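Long-range contact in putative mandelate racemase (PDB 2O56), which probably acts as a magnesium-dependent hydro-lyase (dehydratase) of the enolase superfamily, although its substrate is not established: residues A170-G182 with K196-I208. Residues are numbered along the deposited sequence; the frame is centred on the assembly and turned at random.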
# COMPACT_ATOMS: atom_id res chain seq x y z
N ALA A 170 -9.37 1.41 -39.82
CA ALA A 170 -9.53 0.71 -38.56
C ALA A 170 -10.92 0.14 -38.45
O ALA A 170 -11.89 0.70 -39.00
CB ALA A 170 -9.23 1.63 -37.38
N ILE A 171 -11.01 -0.99 -37.76
CA ILE A 171 -12.24 -1.73 -37.59
C ILE A 171 -12.32 -2.19 -36.13
O ILE A 171 -11.30 -2.37 -35.47
CB ILE A 171 -12.33 -2.95 -38.57
CG1 ILE A 171 -11.24 -3.99 -38.28
CG2 ILE A 171 -12.22 -2.50 -40.05
CD1 ILE A 171 -11.70 -5.16 -37.41
N LYS A 172 -13.55 -2.36 -35.65
CA LYS A 172 -13.77 -3.07 -34.39
C LYS A 172 -14.74 -4.24 -34.57
O LYS A 172 -15.68 -4.17 -35.36
CB LYS A 172 -14.32 -2.12 -33.34
CG LYS A 172 -14.67 -2.81 -32.01
CD LYS A 172 -15.06 -1.77 -30.98
CE LYS A 172 -16.55 -1.53 -30.94
NZ LYS A 172 -16.81 -0.37 -29.99
N VAL A 173 -14.51 -5.30 -33.80
CA VAL A 173 -15.25 -6.53 -33.99
C VAL A 173 -15.28 -7.33 -32.70
O VAL A 173 -14.25 -7.46 -32.01
CB VAL A 173 -14.63 -7.35 -35.14
CG1 VAL A 173 -13.18 -7.74 -34.83
CG2 VAL A 173 -15.49 -8.55 -35.47
N ASP A 174 -16.45 -7.86 -32.37
CA ASP A 174 -16.58 -8.90 -31.35
C ASP A 174 -16.63 -10.24 -32.06
O ASP A 174 -17.66 -10.60 -32.62
CB ASP A 174 -17.88 -8.66 -30.55
CG ASP A 174 -18.06 -9.63 -29.38
OD1 ASP A 174 -17.44 -10.72 -29.36
OD2 ASP A 174 -18.85 -9.29 -28.47
N THR A 175 -15.53 -10.99 -32.01
CA THR A 175 -15.43 -12.27 -32.70
C THR A 175 -15.85 -13.47 -31.84
O THR A 175 -15.82 -14.60 -32.33
CB THR A 175 -14.03 -12.54 -33.21
OG1 THR A 175 -13.13 -12.59 -32.09
CG2 THR A 175 -13.59 -11.48 -34.21
N VAL A 176 -16.23 -13.24 -30.58
CA VAL A 176 -16.50 -14.34 -29.65
C VAL A 176 -17.99 -14.65 -29.46
O VAL A 176 -18.38 -15.82 -29.33
CB VAL A 176 -15.77 -14.14 -28.28
CG1 VAL A 176 -16.19 -15.17 -27.26
CG2 VAL A 176 -14.28 -14.24 -28.48
N ALA A 177 -18.83 -13.61 -29.47
CA ALA A 177 -20.20 -13.70 -28.96
C ALA A 177 -21.22 -14.26 -29.99
O ALA A 177 -22.38 -14.51 -29.65
CB ALA A 177 -20.66 -12.35 -28.43
N MET A 178 -20.78 -14.44 -31.23
CA MET A 178 -21.58 -15.19 -32.20
C MET A 178 -21.08 -16.63 -32.18
O MET A 178 -19.89 -16.88 -32.36
CB MET A 178 -21.39 -14.62 -33.61
CG MET A 178 -22.45 -15.06 -34.64
SD MET A 178 -23.99 -14.11 -34.51
CE MET A 178 -23.46 -12.47 -34.98
N ASP A 179 -21.97 -17.59 -31.96
CA ASP A 179 -21.56 -19.00 -32.08
C ASP A 179 -21.41 -19.42 -33.55
O ASP A 179 -21.53 -18.58 -34.45
CB ASP A 179 -22.45 -19.97 -31.29
CG ASP A 179 -23.85 -20.12 -31.87
OD1 ASP A 179 -24.14 -19.58 -32.95
OD2 ASP A 179 -24.69 -20.79 -31.22
N ARG A 180 -21.15 -20.70 -33.80
CA ARG A 180 -20.93 -21.14 -35.17
C ARG A 180 -22.24 -21.20 -35.96
O ARG A 180 -22.22 -21.30 -37.18
CB ARG A 180 -20.19 -22.48 -35.22
CG ARG A 180 -20.89 -23.61 -34.48
CD ARG A 180 -19.90 -24.61 -33.91
NE ARG A 180 -19.96 -25.90 -34.59
CZ ARG A 180 -20.69 -26.93 -34.19
NH1 ARG A 180 -21.44 -26.84 -33.10
NH2 ARG A 180 -20.68 -28.07 -34.89
N HIS A 181 -23.36 -21.09 -35.25
CA HIS A 181 -24.68 -21.22 -35.86
C HIS A 181 -25.37 -19.88 -36.08
O HIS A 181 -26.45 -19.83 -36.64
CB HIS A 181 -25.56 -22.13 -35.00
CG HIS A 181 -24.98 -23.50 -34.82
ND1 HIS A 181 -24.84 -24.10 -33.58
CD2 HIS A 181 -24.48 -24.39 -35.72
CE1 HIS A 181 -24.29 -25.29 -33.73
NE2 HIS A 181 -24.06 -25.49 -35.01
N GLY A 182 -24.74 -18.80 -35.63
CA GLY A 182 -25.28 -17.47 -35.87
C GLY A 182 -26.19 -17.00 -34.76
O GLY A 182 -27.00 -16.10 -34.96
N LYS A 196 -12.30 -24.53 -27.60
CA LYS A 196 -13.09 -24.37 -28.82
C LYS A 196 -13.92 -23.09 -28.83
O LYS A 196 -14.08 -22.45 -29.86
CB LYS A 196 -13.99 -25.57 -29.06
CG LYS A 196 -14.80 -26.02 -27.86
CD LYS A 196 -15.72 -27.17 -28.21
CE LYS A 196 -16.04 -27.97 -26.97
NZ LYS A 196 -17.22 -28.85 -27.22
N ILE A 197 -14.45 -22.72 -27.67
CA ILE A 197 -15.25 -21.51 -27.54
C ILE A 197 -14.46 -20.28 -27.99
O ILE A 197 -14.96 -19.46 -28.77
CB ILE A 197 -15.78 -21.35 -26.10
CG1 ILE A 197 -16.60 -22.59 -25.71
CG2 ILE A 197 -16.62 -20.10 -25.99
CD1 ILE A 197 -17.09 -22.61 -24.28
N LEU A 198 -13.20 -20.19 -27.56
CA LEU A 198 -12.39 -19.00 -27.82
C LEU A 198 -11.56 -19.13 -29.10
O LEU A 198 -11.16 -18.13 -29.68
CB LEU A 198 -11.47 -18.71 -26.63
CG LEU A 198 -12.19 -18.20 -25.38
CD1 LEU A 198 -11.21 -18.04 -24.24
CD2 LEU A 198 -12.91 -16.86 -25.66
N ARG A 199 -11.31 -20.37 -29.53
CA ARG A 199 -10.53 -20.65 -30.74
C ARG A 199 -11.21 -20.10 -31.99
O ARG A 199 -10.55 -19.55 -32.89
CB ARG A 199 -10.32 -22.17 -30.86
CG ARG A 199 -9.67 -22.67 -32.16
CD ARG A 199 -8.19 -22.43 -32.20
NE ARG A 199 -7.52 -22.63 -30.92
CZ ARG A 199 -6.44 -21.95 -30.53
NH1 ARG A 199 -5.90 -21.05 -31.34
NH2 ARG A 199 -5.91 -22.18 -29.33
N LEU A 200 -12.54 -20.24 -32.03
CA LEU A 200 -13.39 -19.63 -33.04
C LEU A 200 -13.19 -18.12 -33.14
O LEU A 200 -12.91 -17.59 -34.22
CB LEU A 200 -14.85 -19.96 -32.75
CG LEU A 200 -15.90 -19.47 -33.76
CD1 LEU A 200 -15.60 -19.99 -35.18
CD2 LEU A 200 -17.29 -19.91 -33.31
N GLY A 201 -13.34 -17.43 -32.01
CA GLY A 201 -12.99 -16.01 -31.88
C GLY A 201 -11.61 -15.67 -32.40
O GLY A 201 -11.46 -14.72 -33.16
N TYR A 202 -10.60 -16.44 -31.98
CA TYR A 202 -9.23 -16.22 -32.46
C TYR A 202 -9.08 -16.38 -33.97
O TYR A 202 -8.37 -15.60 -34.62
CB TYR A 202 -8.24 -17.16 -31.77
CG TYR A 202 -6.86 -17.05 -32.38
CD1 TYR A 202 -6.00 -16.02 -32.01
CD2 TYR A 202 -6.44 -17.95 -33.38
CE1 TYR A 202 -4.75 -15.90 -32.59
CE2 TYR A 202 -5.20 -17.82 -33.96
CZ TYR A 202 -4.36 -16.80 -33.57
OH TYR A 202 -3.12 -16.67 -34.14
N ASP A 203 -9.71 -17.43 -34.52
CA ASP A 203 -9.61 -17.73 -35.96
C ASP A 203 -10.28 -16.65 -36.80
O ASP A 203 -9.75 -16.23 -37.83
CB ASP A 203 -10.24 -19.08 -36.29
CG ASP A 203 -9.42 -20.25 -35.80
OD1 ASP A 203 -8.20 -20.10 -35.55
OD2 ASP A 203 -10.01 -21.33 -35.65
N ARG A 204 -11.45 -16.18 -36.36
CA ARG A 204 -12.08 -15.03 -37.00
C ARG A 204 -11.17 -13.80 -36.97
O ARG A 204 -10.96 -13.12 -37.98
CB ARG A 204 -13.43 -14.70 -36.34
CG ARG A 204 -14.53 -15.70 -36.61
CD ARG A 204 -15.53 -15.67 -35.49
NE ARG A 204 -16.77 -16.37 -35.81
CZ ARG A 204 -17.78 -16.55 -34.96
NH1 ARG A 204 -17.68 -16.09 -33.71
NH2 ARG A 204 -18.87 -17.19 -35.34
N MET A 205 -10.58 -13.54 -35.81
CA MET A 205 -9.75 -12.35 -35.63
C MET A 205 -8.45 -12.45 -36.46
O MET A 205 -8.00 -11.45 -37.03
CB MET A 205 -9.45 -12.13 -34.15
CG MET A 205 -8.83 -10.78 -33.84
SD MET A 205 -10.05 -9.51 -33.60
CE MET A 205 -10.82 -10.07 -32.07
N ALA A 206 -7.88 -13.65 -36.55
CA ALA A 206 -6.62 -13.82 -37.28
C ALA A 206 -6.87 -13.75 -38.79
O ALA A 206 -6.01 -13.30 -39.55
CB ALA A 206 -5.97 -15.17 -36.90
N ALA A 207 -8.06 -14.19 -39.21
CA ALA A 207 -8.56 -14.02 -40.58
C ALA A 207 -8.63 -12.55 -40.99
O ALA A 207 -8.19 -12.17 -42.07
CB ALA A 207 -9.93 -14.69 -40.73
N ILE A 208 -9.20 -11.72 -40.13
CA ILE A 208 -9.20 -10.27 -40.37
C ILE A 208 -7.78 -9.72 -40.54
O ILE A 208 -7.49 -9.06 -41.54
CB ILE A 208 -9.97 -9.48 -39.28
CG1 ILE A 208 -11.44 -9.90 -39.27
CG2 ILE A 208 -9.85 -7.98 -39.54
CD1 ILE A 208 -12.22 -9.40 -38.05
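R204 meets no acid across this contact: its guanidinium donates hydrogen bonds to three backbone carbonyls of the loop after strand 170-173. R204 NH1 donates to both T175 O, at 2.8 Å, and M178 O, at 2.7 Å, while R204 NH2 reaches D179 O at 3.1 Å. All three oxygens lie at the guanidinium edge, close to its plane, so the bonds fix its rotation; L200 CG sits over one face, and R204 NE donates to T151 O. The arm, extended from CG to NE, runs alongside T175, R204 CB against T175 CB and CG2. OG1 of T175, set between its own backbone N and carbonyl carbon (chi1 62°), donates to G201 O at 2.9 Å; M205 N reaches that same oxygen from the other face. G201 has no side chain, which leaves room for V176 CG2 over it, and G201 CA makes a CA-H...O contact with T175 O at 3.2 Å. This is a beta-alpha unit of the enolase-superfamily barrel, the helix running almost antiparallel (168°) to its strand as it returns along the outside. Between the strand and the helix the chemistry turns apolar: V173 CG1 meets I208 CD1 tip to tip at 3.7 Å and also touches M205 SD. On the strand's other side, K172 salt-bridges the magnesium ligand E247.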